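Protein FLUORESCENT IN BLUE LIGHT, chloroplastic (Arabidopsis thaliana, PDB 4YVO) negatively regulates tetrapyrrole and chlorophyll biosynthesis in chloroplasts, probably by repressing the glutamyl-tRNA reductase HEMA1, with which its TPR domain, the part in this model, mediates complex formation. Local coordinates at residues 114-119 with 136-141; 56-61 with 72-77; 50-55 with 76-81; 107-112 with 143-148. One frame throughout, in Å; residues are numbered along the deposited sequence. Where two conformers were deposited one is given.

Contact 1 of 4, residues 114-119 with 136-141; sequences YHSMVL and GAIADC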
loop_
_atom_site.group_PDB
_atom_site.type_symbol
_atom_site.label_atom_id
_atom_site.label_comp_id
_atom_site.label_asym_id
_atom_site.label_seq_id
_atom_site.Cartn_x
_atom_site.Cartn_y
_atom_site.Cartn_z
ATOM N N TYR A 114 2.449 -5.796 1.936
ATOM C CA TYR A 114 1.793 -5.084 0.842
ATOM C C TYR A 114 2.410 -3.723 0.534
ATOM O O TYR A 114 2.592 -3.380 -0.633
ATOM C CB TYR A 114 0.276 -5.027 1.048
ATOM C CG TYR A 114 -0.330 -6.383 0.761
ATOM C CD1 TYR A 114 -0.446 -6.847 -0.545
ATOM C CD2 TYR A 114 -0.720 -7.229 1.788
ATOM C CE1 TYR A 114 -0.966 -8.095 -0.822
ATOM C CE2 TYR A 114 -1.243 -8.486 1.515
ATOM C CZ TYR A 114 -1.360 -8.910 0.208
ATOM O OH TYR A 114 -1.880 -10.157 -0.076
ATOM N N HIS A 115 2.767 -2.956 1.558
ATOM C CA HIS A 115 3.493 -1.719 1.288
ATOM C C HIS A 115 4.828 -2.008 0.592
ATOM O O HIS A 115 5.291 -1.222 -0.240
ATOM C CB HIS A 115 3.724 -0.909 2.564
ATOM C CG HIS A 115 2.474 -0.358 3.155
ATOM N ND1 HIS A 115 1.623 0.499 2.485
ATOM C CD2 HIS A 115 1.924 -0.530 4.397
ATOM C CE1 HIS A 115 0.621 0.819 3.265
ATOM N NE2 HIS A 115 0.760 0.219 4.417
ATOM N N SER A 116 5.447 -3.137 0.933
ATOM C CA SER A 116 6.711 -3.506 0.302
ATOM C C SER A 116 6.530 -3.778 -1.185
ATOM O O SER A 116 7.442 -3.545 -1.968
ATOM C CB SER A 116 7.356 -4.709 0.993
ATOM O OG SER A 116 7.748 -4.350 2.308
ATOM N N MET A 117 5.345 -4.247 -1.573
ATOM C CA MET A 117 5.051 -4.457 -2.990
ATOM C C MET A 117 5.094 -3.146 -3.759
ATOM O O MET A 117 5.522 -3.119 -4.910
ATOM C CB MET A 117 3.681 -5.091 -3.193
ATOM C CG MET A 117 3.599 -6.541 -2.862
ATOM S SD MET A 117 1.939 -7.106 -3.227
ATOM C CE MET A 117 1.788 -6.658 -4.950
ATOM N N VAL A 118 4.625 -2.067 -3.141
ATOM C CA VAL A 118 4.694 -0.759 -3.779
ATOM C C VAL A 118 6.147 -0.455 -4.138
ATOM O O VAL A 118 6.452 -0.052 -5.263
ATOM C CB VAL A 118 4.128 0.368 -2.884
ATOM C CG1 VAL A 118 4.300 1.717 -3.560
ATOM C CG2 VAL A 118 2.661 0.105 -2.567
ATOM N N LEU A 119 7.047 -0.692 -3.188
ATOM C CA LEU A 119 8.473 -0.460 -3.419
ATOM C C LEU A 119 9.034 -1.393 -4.493
ATOM O O LEU A 119 9.794 -0.973 -5.373
ATOM C CB LEU A 119 9.266 -0.635 -2.122
ATOM C CG LEU A 119 8.844 0.308 -0.985
ATOM C CD1 LEU A 119 9.723 0.064 0.228
ATOM C CD2 LEU A 119 8.896 1.776 -1.399
ATOM N N GLY A 136 6.989 5.721 4.678
ATOM C CA GLY A 136 6.430 6.203 5.924
ATOM C C GLY A 136 5.508 5.178 6.561
ATOM O O GLY A 136 5.521 5.002 7.783
ATOM N N ALA A 137 4.709 4.495 5.741
ATOM C CA ALA A 137 3.778 3.494 6.253
ATOM C C ALA A 137 4.538 2.300 6.835
ATOM O O ALA A 137 4.193 1.788 7.903
ATOM C CB ALA A 137 2.834 3.043 5.158
ATOM N N ILE A 138 5.602 1.879 6.153
ATOM C CA ILE A 138 6.403 0.759 6.625
ATOM C C ILE A 138 7.086 1.124 7.937
ATOM O O ILE A 138 7.137 0.309 8.863
ATOM C CB ILE A 138 7.428 0.309 5.555
ATOM C CG1 ILE A 138 6.684 -0.344 4.383
ATOM C CG2 ILE A 138 8.453 -0.659 6.147
ATOM C CD1 ILE A 138 7.505 -0.443 3.110
ATOM N N ALA A 139 7.602 2.351 8.018
ATOM C CA ALA A 139 8.200 2.834 9.261
ATOM C C ALA A 139 7.187 2.767 10.404
ATOM O O ALA A 139 7.505 2.302 11.500
ATOM C CB ALA A 139 8.728 4.262 9.095
ATOM N N ASP A 140 5.968 3.233 10.139
ATOM C CA ASP A 140 4.897 3.202 11.132
ATOM C C ASP A 140 4.573 1.778 11.584
ATOM O O ASP A 140 4.347 1.522 12.774
ATOM C CB ASP A 140 3.631 3.870 10.585
ATOM C CG ASP A 140 3.787 5.369 10.412
ATOM O OD1 ASP A 140 4.741 5.954 10.972
ATOM O OD2 ASP A 140 2.939 5.976 9.721
ATOM N N CYS A 141 4.554 0.849 10.628
ATOM C CA CYS A 141 4.311 -0.555 10.951
ATOM C C CYS A 141 5.400 -1.126 11.853
ATOM O O CYS A 141 5.101 -1.790 12.849
ATOM C CB CYS A 141 4.194 -1.400 9.682
ATOM S SG CYS A 141 2.703 -1.111 8.723
#

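Contact 2 of 4, residues 56-61 with 72-77; sequences LKTGKT and YTEFKI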
loop_
_atom_site.group_PDB
_atom_site.type_symbol
_atom_site.label_atom_id
_atom_site.label_comp_id
_atom_site.label_asym_id
_atom_site.label_seq_id
_atom_site.Cartn_x
_atom_site.Cartn_y
_atom_site.Cartn_z
ATOM N N LEU A 56 -11.154 -0.062 -6.574
ATOM C CA LEU A 56 -10.287 0.892 -5.896
ATOM C C LEU A 56 -11.115 1.986 -5.221
ATOM O O LEU A 56 -10.833 2.376 -4.090
ATOM C CB LEU A 56 -9.262 1.495 -6.856
ATOM C CG LEU A 56 -8.161 0.539 -7.321
ATOM C CD1 LEU A 56 -7.342 1.196 -8.423
ATOM C CD2 LEU A 56 -7.265 0.116 -6.152
ATOM N N LYS A 57 -12.148 2.465 -5.907
ATOM C CA LYS A 57 -13.014 3.504 -5.358
ATOM C C LYS A 57 -13.751 2.999 -4.120
ATOM O O LYS A 57 -13.780 3.668 -3.076
ATOM C CB LYS A 57 -14.018 3.973 -6.417
ATOM N N THR A 58 -14.339 1.812 -4.227
ATOM C CA THR A 58 -15.124 1.285 -3.115
ATOM C C THR A 58 -14.226 0.905 -1.932
ATOM O O THR A 58 -14.594 1.116 -0.778
ATOM C CB THR A 58 -16.042 0.115 -3.542
ATOM O OG1 THR A 58 -15.255 -0.932 -4.124
ATOM C CG2 THR A 58 -17.060 0.593 -4.561
ATOM N N GLY A 59 -13.047 0.361 -2.221
ATOM C CA GLY A 59 -12.065 0.105 -1.180
ATOM C C GLY A 59 -11.707 1.367 -0.408
ATOM O O GLY A 59 -11.684 1.368 0.829
ATOM N N LYS A 60 -11.434 2.451 -1.127
ATOM C CA LYS A 60 -11.090 3.714 -0.482
ATOM C C LYS A 60 -12.233 4.238 0.386
ATOM O O LYS A 60 -12.001 4.772 1.472
ATOM C CB LYS A 60 -10.670 4.764 -1.518
ATOM C CG LYS A 60 -9.337 4.447 -2.181
ATOM C CD LYS A 60 -9.083 5.348 -3.387
ATOM C CE LYS A 60 -8.417 6.652 -2.988
ATOM N NZ LYS A 60 -6.940 6.513 -2.876
ATOM N N THR A 61 -13.467 4.076 -0.087
ATOM C CA THR A 61 -14.634 4.517 0.675
ATOM C C THR A 61 -14.782 3.711 1.967
ATOM O O THR A 61 -15.001 4.281 3.039
ATOM C CB THR A 61 -15.917 4.433 -0.170
ATOM O OG1 THR A 61 -15.799 5.320 -1.292
ATOM C CG2 THR A 61 -17.133 4.834 0.658
ATOM N N TYR A 72 -10.365 -4.304 2.622
ATOM C CA TYR A 72 -9.408 -5.331 2.225
ATOM C C TYR A 72 -9.958 -6.182 1.076
ATOM O O TYR A 72 -9.265 -6.428 0.087
ATOM C CB TYR A 72 -9.041 -6.205 3.428
ATOM C CG TYR A 72 -8.028 -7.291 3.138
ATOM C CD1 TYR A 72 -8.415 -8.491 2.549
ATOM C CD2 TYR A 72 -6.686 -7.129 3.471
ATOM C CE1 TYR A 72 -7.498 -9.488 2.290
ATOM C CE2 TYR A 72 -5.761 -8.130 3.219
ATOM C CZ TYR A 72 -6.179 -9.306 2.630
ATOM O OH TYR A 72 -5.282 -10.317 2.365
ATOM N N THR A 73 -11.208 -6.622 1.212
ATOM C CA THR A 73 -11.840 -7.435 0.180
ATOM C C THR A 73 -11.828 -6.742 -1.176
ATOM O O THR A 73 -11.507 -7.364 -2.195
ATOM C CB THR A 73 -13.288 -7.764 0.570
ATOM O OG1 THR A 73 -13.285 -8.476 1.809
ATOM C CG2 THR A 73 -13.969 -8.621 -0.493
ATOM N N GLU A 74 -12.166 -5.455 -1.189
ATOM C CA GLU A 74 -12.186 -4.696 -2.429
ATOM C C GLU A 74 -10.793 -4.564 -3.026
ATOM O O GLU A 74 -10.595 -4.783 -4.220
ATOM C CB GLU A 74 -12.794 -3.310 -2.206
ATOM C CG GLU A 74 -14.231 -3.324 -1.689
ATOM C CD GLU A 74 -15.197 -3.980 -2.656
ATOM O OE1 GLU A 74 -15.772 -3.266 -3.501
ATOM O OE2 GLU A 74 -15.387 -5.212 -2.581
ATOM N N PHE A 75 -9.829 -4.187 -2.194
ATOM C CA PHE A 75 -8.466 -3.970 -2.671
ATOM C C PHE A 75 -7.809 -5.279 -3.138
ATOM O O PHE A 75 -6.966 -5.273 -4.040
ATOM C CB PHE A 75 -7.602 -3.308 -1.593
ATOM C CG PHE A 75 -7.912 -1.854 -1.356
ATOM C CD1 PHE A 75 -7.846 -0.939 -2.396
ATOM C CD2 PHE A 75 -8.219 -1.394 -0.082
ATOM C CE1 PHE A 75 -8.101 0.403 -2.172
ATOM C CE2 PHE A 75 -8.475 -0.050 0.145
ATOM C CZ PHE A 75 -8.417 0.850 -0.901
ATOM N N LYS A 76 -8.192 -6.395 -2.521
ATOM C CA LYS A 76 -7.644 -7.695 -2.907
ATOM C C LYS A 76 -8.120 -8.063 -4.313
ATOM O O LYS A 76 -7.352 -8.590 -5.112
ATOM C CB LYS A 76 -8.041 -8.778 -1.895
ATOM C CG LYS A 76 -7.226 -10.064 -1.978
ATOM C CD LYS A 76 -5.786 -9.827 -1.506
ATOM C CE LYS A 76 -5.017 -11.131 -1.229
ATOM N NZ LYS A 76 -5.483 -11.913 -0.017
ATOM N N ILE A 77 -9.385 -7.777 -4.615
ATOM C CA ILE A 77 -9.897 -7.943 -5.977
ATOM C C ILE A 77 -9.173 -7.012 -6.945
ATOM O O ILE A 77 -8.776 -7.423 -8.039
ATOM C CB ILE A 77 -11.423 -7.704 -6.049
ATOM C CG1 ILE A 77 -12.154 -8.767 -5.229
ATOM C CG2 ILE A 77 -11.920 -7.707 -7.501
ATOM C CD1 ILE A 77 -13.630 -8.490 -5.047
#

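Contact 3 of 4, residues 50-55 with 76-81; sequences QELISK and KIALEL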
loop_
_atom_site.group_PDB
_atom_site.type_symbol
_atom_site.label_atom_id
_atom_site.label_comp_id
_atom_site.label_asym_id
_atom_site.label_seq_id
_atom_site.Cartn_x
_atom_site.Cartn_y
_atom_site.Cartn_z
ATOM N N GLN A 50 -12.865 -1.599 -15.818
ATOM C CA GLN A 50 -13.950 -0.929 -15.102
ATOM C C GLN A 50 -14.135 -1.446 -13.674
ATOM O O GLN A 50 -14.335 -0.657 -12.750
ATOM C CB GLN A 50 -15.264 -1.029 -15.885
ATOM N N GLU A 51 -14.074 -2.763 -13.489
ATOM C CA GLU A 51 -14.180 -3.348 -12.155
ATOM C C GLU A 51 -13.013 -2.896 -11.286
ATOM O O GLU A 51 -13.186 -2.592 -10.110
ATOM C CB GLU A 51 -14.203 -4.875 -12.231
ATOM C CG GLU A 51 -14.660 -5.553 -10.950
ATOM C CD GLU A 51 -16.147 -5.381 -10.695
ATOM O OE1 GLU A 51 -16.904 -5.153 -11.663
ATOM O OE2 GLU A 51 -16.567 -5.480 -9.523
ATOM N N LEU A 52 -11.822 -2.863 -11.880
ATOM C CA LEU A 52 -10.621 -2.412 -11.182
ATOM C C LEU A 52 -10.807 -0.989 -10.657
ATOM O O LEU A 52 -10.592 -0.726 -9.465
ATOM C CB LEU A 52 -9.407 -2.503 -12.115
ATOM C CG LEU A 52 -8.072 -1.923 -11.652
ATOM C CD1 LEU A 52 -7.704 -2.452 -10.280
ATOM C CD2 LEU A 52 -6.991 -2.270 -12.667
ATOM N N ILE A 53 -11.217 -0.084 -11.545
ATOM C CA ILE A 53 -11.533 1.293 -11.167
ATOM C C ILE A 53 -12.538 1.304 -10.023
ATOM O O ILE A 53 -12.334 1.967 -9.001
ATOM C CB ILE A 53 -12.149 2.090 -12.351
ATOM C CG1 ILE A 53 -11.204 2.114 -13.556
ATOM C CG2 ILE A 53 -12.532 3.499 -11.914
ATOM C CD1 ILE A 53 -9.761 2.404 -13.223
ATOM N N SER A 54 -13.616 0.551 -10.204
ATOM C CA SER A 54 -14.684 0.465 -9.216
ATOM C C SER A 54 -14.182 -0.027 -7.863
ATOM O O SER A 54 -14.483 0.565 -6.828
ATOM C CB SER A 54 -15.791 -0.460 -9.720
ATOM O OG SER A 54 -16.841 -0.549 -8.774
ATOM N N LYS A 55 -13.415 -1.114 -7.877
ATOM C CA LYS A 55 -12.941 -1.725 -6.642
ATOM C C LYS A 55 -11.987 -0.820 -5.867
ATOM O O LYS A 55 -12.002 -0.815 -4.634
ATOM C CB LYS A 55 -12.284 -3.080 -6.915
ATOM C CG LYS A 55 -13.256 -4.175 -7.333
ATOM C CD LYS A 55 -14.227 -4.487 -6.220
ATOM C CE LYS A 55 -15.238 -5.533 -6.652
ATOM N NZ LYS A 55 -16.490 -5.428 -5.859
ATOM N N LYS A 76 -8.192 -6.395 -2.521
ATOM C CA LYS A 76 -7.644 -7.695 -2.907
ATOM C C LYS A 76 -8.120 -8.063 -4.313
ATOM O O LYS A 76 -7.352 -8.590 -5.112
ATOM C CB LYS A 76 -8.041 -8.778 -1.895
ATOM C CG LYS A 76 -7.226 -10.064 -1.978
ATOM C CD LYS A 76 -5.786 -9.827 -1.506
ATOM C CE LYS A 76 -5.017 -11.131 -1.229
ATOM N NZ LYS A 76 -5.483 -11.913 -0.017
ATOM N N ILE A 77 -9.385 -7.777 -4.615
ATOM C CA ILE A 77 -9.897 -7.943 -5.977
ATOM C C ILE A 77 -9.173 -7.012 -6.945
ATOM O O ILE A 77 -8.776 -7.423 -8.039
ATOM C CB ILE A 77 -11.423 -7.704 -6.049
ATOM C CG1 ILE A 77 -12.154 -8.767 -5.229
ATOM C CG2 ILE A 77 -11.920 -7.707 -7.501
ATOM C CD1 ILE A 77 -13.630 -8.490 -5.047
ATOM N N ALA A 78 -8.985 -5.761 -6.535
ATOM C CA ALA A 78 -8.286 -4.799 -7.374
ATOM C C ALA A 78 -6.874 -5.296 -7.684
ATOM O O ALA A 78 -6.403 -5.181 -8.812
ATOM C CB ALA A 78 -8.243 -3.432 -6.698
ATOM N N LEU A 79 -6.210 -5.869 -6.685
ATOM C CA LEU A 79 -4.853 -6.384 -6.874
ATOM C C LEU A 79 -4.829 -7.506 -7.904
ATOM O O LEU A 79 -3.976 -7.526 -8.794
ATOM C CB LEU A 79 -4.275 -6.898 -5.554
ATOM C CG LEU A 79 -2.793 -7.281 -5.606
ATOM C CD1 LEU A 79 -1.929 -6.028 -5.648
ATOM C CD2 LEU A 79 -2.417 -8.154 -4.420
ATOM N N GLU A 80 -5.766 -8.443 -7.778
ATOM C CA GLU A 80 -5.840 -9.575 -8.695
ATOM C C GLU A 80 -6.119 -9.090 -10.124
ATOM O O GLU A 80 -5.485 -9.550 -11.075
ATOM C CB GLU A 80 -6.887 -10.602 -8.218
ATOM C CG GLU A 80 -6.832 -11.962 -8.935
ATOM C CD GLU A 80 -7.612 -13.073 -8.221
ATOM O OE1 GLU A 80 -7.454 -13.243 -6.989
ATOM O OE2 GLU A 80 -8.372 -13.801 -8.902
ATOM N N LEU A 81 -7.054 -8.151 -10.265
ATOM C CA LEU A 81 -7.406 -7.618 -11.581
ATOM C C LEU A 81 -6.254 -6.834 -12.202
ATOM O O LEU A 81 -5.989 -6.951 -13.405
ATOM C CB LEU A 81 -8.656 -6.738 -11.493
ATOM C CG LEU A 81 -9.967 -7.445 -11.142
ATOM C CD1 LEU A 81 -11.090 -6.435 -11.082
ATOM C CD2 LEU A 81 -10.290 -8.540 -12.155
#

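Contact 4 of 4, residues 107-112 with 143-148; sequences KYREAI and TELGDL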
loop_
_atom_site.group_PDB
_atom_site.type_symbol
_atom_site.label_atom_id
_atom_site.label_comp_id
_atom_site.label_asym_id
_atom_site.label_seq_id
_atom_site.Cartn_x
_atom_site.Cartn_y
_atom_site.Cartn_z
ATOM N N LYS A 107 -2.772 -5.427 11.883
ATOM C CA LYS A 107 -2.015 -6.512 11.265
ATOM C C LYS A 107 -0.783 -5.948 10.568
ATOM O O LYS A 107 -0.719 -5.859 9.335
ATOM C CB LYS A 107 -2.907 -7.293 10.294
ATOM C CG LYS A 107 -4.034 -8.028 11.005
ATOM C CD LYS A 107 -5.037 -8.647 10.051
ATOM C CE LYS A 107 -6.168 -9.303 10.831
ATOM N NZ LYS A 107 -7.296 -9.741 9.961
ATOM N N TYR A 108 0.194 -5.553 11.376
ATOM C CA TYR A 108 1.330 -4.778 10.882
ATOM C C TYR A 108 2.322 -5.552 10.020
ATOM O O TYR A 108 2.880 -4.990 9.079
ATOM C CB TYR A 108 2.033 -4.060 12.039
ATOM C CG TYR A 108 1.081 -3.173 12.797
ATOM C CD1 TYR A 108 0.579 -2.011 12.217
ATOM C CD2 TYR A 108 0.660 -3.503 14.079
ATOM C CE1 TYR A 108 -0.304 -1.198 12.893
ATOM C CE2 TYR A 108 -0.226 -2.692 14.766
ATOM C CZ TYR A 108 -0.705 -1.544 14.166
ATOM O OH TYR A 108 -1.585 -0.739 14.850
ATOM N N ARG A 109 2.559 -6.823 10.326
ATOM C CA ARG A 109 3.448 -7.639 9.503
ATOM C C ARG A 109 2.878 -7.867 8.110
ATOM O O ARG A 109 3.583 -7.726 7.111
ATOM C CB ARG A 109 3.772 -8.973 10.186
ATOM C CG ARG A 109 4.993 -8.872 11.075
ATOM C CD ARG A 109 5.287 -10.155 11.852
ATOM N NE ARG A 109 5.439 -9.872 13.278
ATOM C CZ ARG A 109 6.494 -9.264 13.813
ATOM N NH1 ARG A 109 7.505 -8.876 13.044
ATOM N NH2 ARG A 109 6.538 -9.039 15.119
ATOM N N GLU A 110 1.604 -8.221 8.049
ATOM C CA GLU A 110 0.954 -8.391 6.760
ATOM C C GLU A 110 0.957 -7.060 6.013
ATOM O O GLU A 110 1.161 -7.022 4.802
ATOM C CB GLU A 110 -0.481 -8.891 6.919
ATOM C CG GLU A 110 -0.614 -10.305 7.448
ATOM C CD GLU A 110 -2.063 -10.716 7.578
ATOM O OE1 GLU A 110 -2.821 -10.524 6.599
ATOM O OE2 GLU A 110 -2.448 -11.212 8.659
ATOM N N ALA A 111 0.734 -5.963 6.729
ATOM C CA ALA A 111 0.712 -4.647 6.089
ATOM C C ALA A 111 2.041 -4.354 5.399
ATOM O O ALA A 111 2.072 -3.873 4.264
ATOM C CB ALA A 111 0.375 -3.559 7.102
ATOM N N ILE A 112 3.141 -4.676 6.075
ATOM C CA ILE A 112 4.471 -4.470 5.504
ATOM C C ILE A 112 4.650 -5.238 4.201
ATOM O O ILE A 112 5.246 -4.726 3.256
ATOM C CB ILE A 112 5.593 -4.816 6.513
ATOM C CG1 ILE A 112 5.604 -3.778 7.635
ATOM C CG2 ILE A 112 6.965 -4.860 5.836
ATOM C CD1 ILE A 112 6.371 -4.219 8.875
ATOM N N THR A 143 7.343 0.499 13.809
ATOM C CA THR A 143 7.198 1.143 15.112
ATOM C C THR A 143 6.166 0.418 15.983
ATOM O O THR A 143 6.411 0.149 17.161
ATOM C CB THR A 143 6.825 2.632 14.966
ATOM O OG1 THR A 143 7.884 3.319 14.288
ATOM C CG2 THR A 143 6.602 3.271 16.334
ATOM N N GLU A 144 5.017 0.084 15.402
ATOM C CA GLU A 144 4.008 -0.664 16.146
ATOM C C GLU A 144 4.486 -2.058 16.551
ATOM O O GLU A 144 4.045 -2.600 17.563
ATOM C CB GLU A 144 2.701 -0.760 15.359
ATOM C CG GLU A 144 2.079 0.587 15.048
ATOM C CD GLU A 144 1.691 1.355 16.296
ATOM O OE1 GLU A 144 1.353 0.719 17.319
ATOM O OE2 GLU A 144 1.719 2.605 16.250
ATOM N N LEU A 145 5.392 -2.631 15.764
ATOM C CA LEU A 145 5.938 -3.950 16.053
ATOM C C LEU A 145 7.105 -3.886 17.033
ATOM O O LEU A 145 7.617 -4.917 17.461
ATOM C CB LEU A 145 6.383 -4.636 14.762
ATOM C CG LEU A 145 5.245 -4.998 13.809
ATOM C CD1 LEU A 145 5.803 -5.422 12.461
ATOM C CD2 LEU A 145 4.396 -6.108 14.422
ATOM N N GLY A 146 7.527 -2.675 17.382
ATOM C CA GLY A 146 8.629 -2.494 18.308
ATOM C C GLY A 146 9.992 -2.722 17.685
ATOM O O GLY A 146 10.984 -2.898 18.390
ATOM N N ASP A 147 10.044 -2.719 16.357
ATOM C CA ASP A 147 11.302 -2.902 15.647
ATOM C C ASP A 147 11.888 -1.529 15.361
ATOM O O ASP A 147 11.743 -0.990 14.258
ATOM C CB ASP A 147 11.078 -3.678 14.348
ATOM C CG ASP A 147 12.366 -4.200 13.746
ATOM O OD1 ASP A 147 13.444 -3.637 14.044
ATOM O OD2 ASP A 147 12.300 -5.177 12.965
ATOM N N LEU A 148 12.530 -0.947 16.368
ATOM C CA LEU A 148 12.997 0.430 16.247
ATOM C C LEU A 148 14.116 0.591 15.222
ATOM O O LEU A 148 14.225 1.634 14.585
ATOM C CB LEU A 148 13.405 0.992 17.609
ATOM C CG LEU A 148 12.298 0.966 18.668
ATOM C CD1 LEU A 148 12.716 1.745 19.904
ATOM C CD2 LEU A 148 10.971 1.485 18.117
HETATM O O HOH W 1 9.874 -6.702 12.338
#

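Contact 1 of 4, residues 114-119 with 136-141
His115 lays its imidazole flat against the methyl of Ala137. The CB of Ala137 stands over the middle of the ring, 3.6 Å from its centroid and 10° off the ring normal, a CH-pi contact. On the same histidine, CB meets Ile138 CG1 at 3.5 Å. Leu119 and Ile138 reach toward each other tip to tip, CD1 to CD1 at 3.7 Å, and with the two histidine touches they make the tight part of the contact. Elsewhere the fit is looser: Ser116 OG, on a partly exposed residue, lies 4.0 Å from Ile138 CD1, and Cys141 SG approaches the ring only obliquely.

Segments 114-119, on helix 108-125 of TPR 2, and 136-141, on helix 131-144 of TPR 3, run roughly antiparallel, their axes at 150°, and the contact joins the second helix of one repeat to the first helix of the next. His115 CG lies anti to the carbonyl carbon (chi1 -67°), which carries the ring out over Ala137. Its NE2 is hydrogen-bonded to Gln103 OE1 on helix 88-104, which probably holds the ring's rotation. With an alanine here, the methyl of Ala137 would probably lose the ring that lies on it and Gln103 OE1 its imidazole partner. Between these segments the contact is carried mainly by carbon atoms and a ring face, while NE2 of the buried imidazole finds its partner on helix 88-104.

Contact 2 of 4, residues 56-61 with 72-77
Phe75 puts its ring against the backbone of Gly59, inside the helix hairpin of TPR 1, where helices 48-64 and 68-84 pack antiparallel as the A and B helices of a tetratricopeptide repeat. Gly59 CA sits over one face, 4.0 Å from the ring centroid and offset toward the rim, while Phe75 CZ comes to 3.4 Å from Gly59 C. At the ring's edge, in its plane, lie Leu56 CD2 and Lys60 CG. With no side chain at Gly59, the ring can lie on the backbone and the segment axes approach to 7.9 Å.

Glu74, the residue before it, grips the other helix by its polar end. Its chain bends at chi2 (-62°), bringing the carboxylate across to Thr58; the hydrogen bond from Thr58 OG1 to Glu74 OE1 is very short at 2.5 Å, so its exact length is doubtful.

Leu98 and Ser101 of helix 88-104 and Leu63 of helix 48-64 also touch Phe75. Replacing this phenylalanine by an alanine would probably open a gap beside Gly59 and leave Leu56 without its aromatic neighbour.

In the outer shell, Lys55 NZ forms a salt bridge with Glu74 OE1, and Ser54 O lies close enough to Thr58 OG1 to compete with that carboxylate oxygen for the hydroxyl proton.

Contact 3 of 4, residues 50-55 with 76-81
Leu52 and Lys55 turn different ways to meet Ala78 and Ile77. In Leu52 the CG is anti to the backbone N (chi1 173°), which swings CD1 in to 3.4 Å from Ala78 O and 3.8 Å from Ala78 CB. Lys55 has its CG beside the backbone N instead, and a bend at chi2 (-64°) leads the chain obliquely across Ile77: CG passes Ile77 CG2 at 3.8 Å, and CE reaches Ile77 CD1 at 3.7 Å. Only methylenes of the lysine are used there, while its ammonium turns off to Glu74.

These two segments belong to the antiparallel helix pair of TPR 1, at the end of the hairpin away from its connecting turn, where the start of helix 48-64 faces the later turns of helix 68-84. Ala78, with only a methyl, probably allows the close backbones: its CA lies 5.1 Å from Leu52 CA. That methyl also touches Ala94 of helix 88-104.

One turn on along helix 68-84, Leu81 presents CD1 to the aliphatic part of Glu51, lying 3.7 Å from Glu51 CB. The same methyl packs against the backbone N of Leu52, and Leu81 also touches Lys48.

Contact 4 of 4, residues 107-112 with 143-148
Leu145 sets its side chain among Tyr108, Arg109 and Ile112, and can be followed outward. Its CB leads from the backbone with CG anti to the carbonyl carbon (chi1 -67°), which aims the branch at helix 108-125. CG comes to 3.8 Å from Tyr108 CB. One methyl, CD1, reaches toward Ile112 tip to tip, 3.8 Å from Ile112 CD1, and also meets the CG methylene of Arg109. The other, CD2, lies over one face of the Arg109 guanidinium in the conformer given, one of two, offset toward its rim and 3.7 Å from NH2.

Next to it, Glu144 uses its methylenes. Its CB stands over the centre of the Tyr108 ring in a CH-pi contact, 3.5 Å from the centroid and 10° off the normal, and its CG follows across the same ring to 3.6 Å from Tyr108 CZ.

The setting is the boundary between TPR 2 and TPR 3: the first turn of the second helix of one repeat meets the end of the first helix of the next. Helix 131-144 closes in a Schellman motif with Gly146 at positive phi, and Asp147 then N-caps helix 148-162.

At this surface contact a water also stands between the two segments. It donates to Asp147 OD2 at 2.9 Å; on the other side it accepts only a weak bond from Arg109 NH1 at 3.3 Å, which is doubtful because it rests on one of the two arginine conformers. Asp147 OD2 has a second partner in Lys150, with which it forms a salt bridge.

Overall arrangement
The four contacts pair up along the chain's row of TPR helices. Contacts 2 and 3 are neighbouring levels of the TPR 1 hairpin, centres about 7 Å apart, tied by the salt bridge from Lys55 NZ to Glu74 OE1 at 3.3 Å. Contacts 1 and 4 both join helices 108-125 and 131-144, centres about 10 Å apart, with Cys141 CB packed 3.4 Å from Ile112 CG1. Tyr114 and Met117 bridge the pairs, touching Lys76 and Leu79: Tyr114 OH lies 3.5 Å from Lys76 CE. Contacts 3 and 4, about 26 Å apart centre to centre, lie on opposite sides of the chain's centre and do not touch.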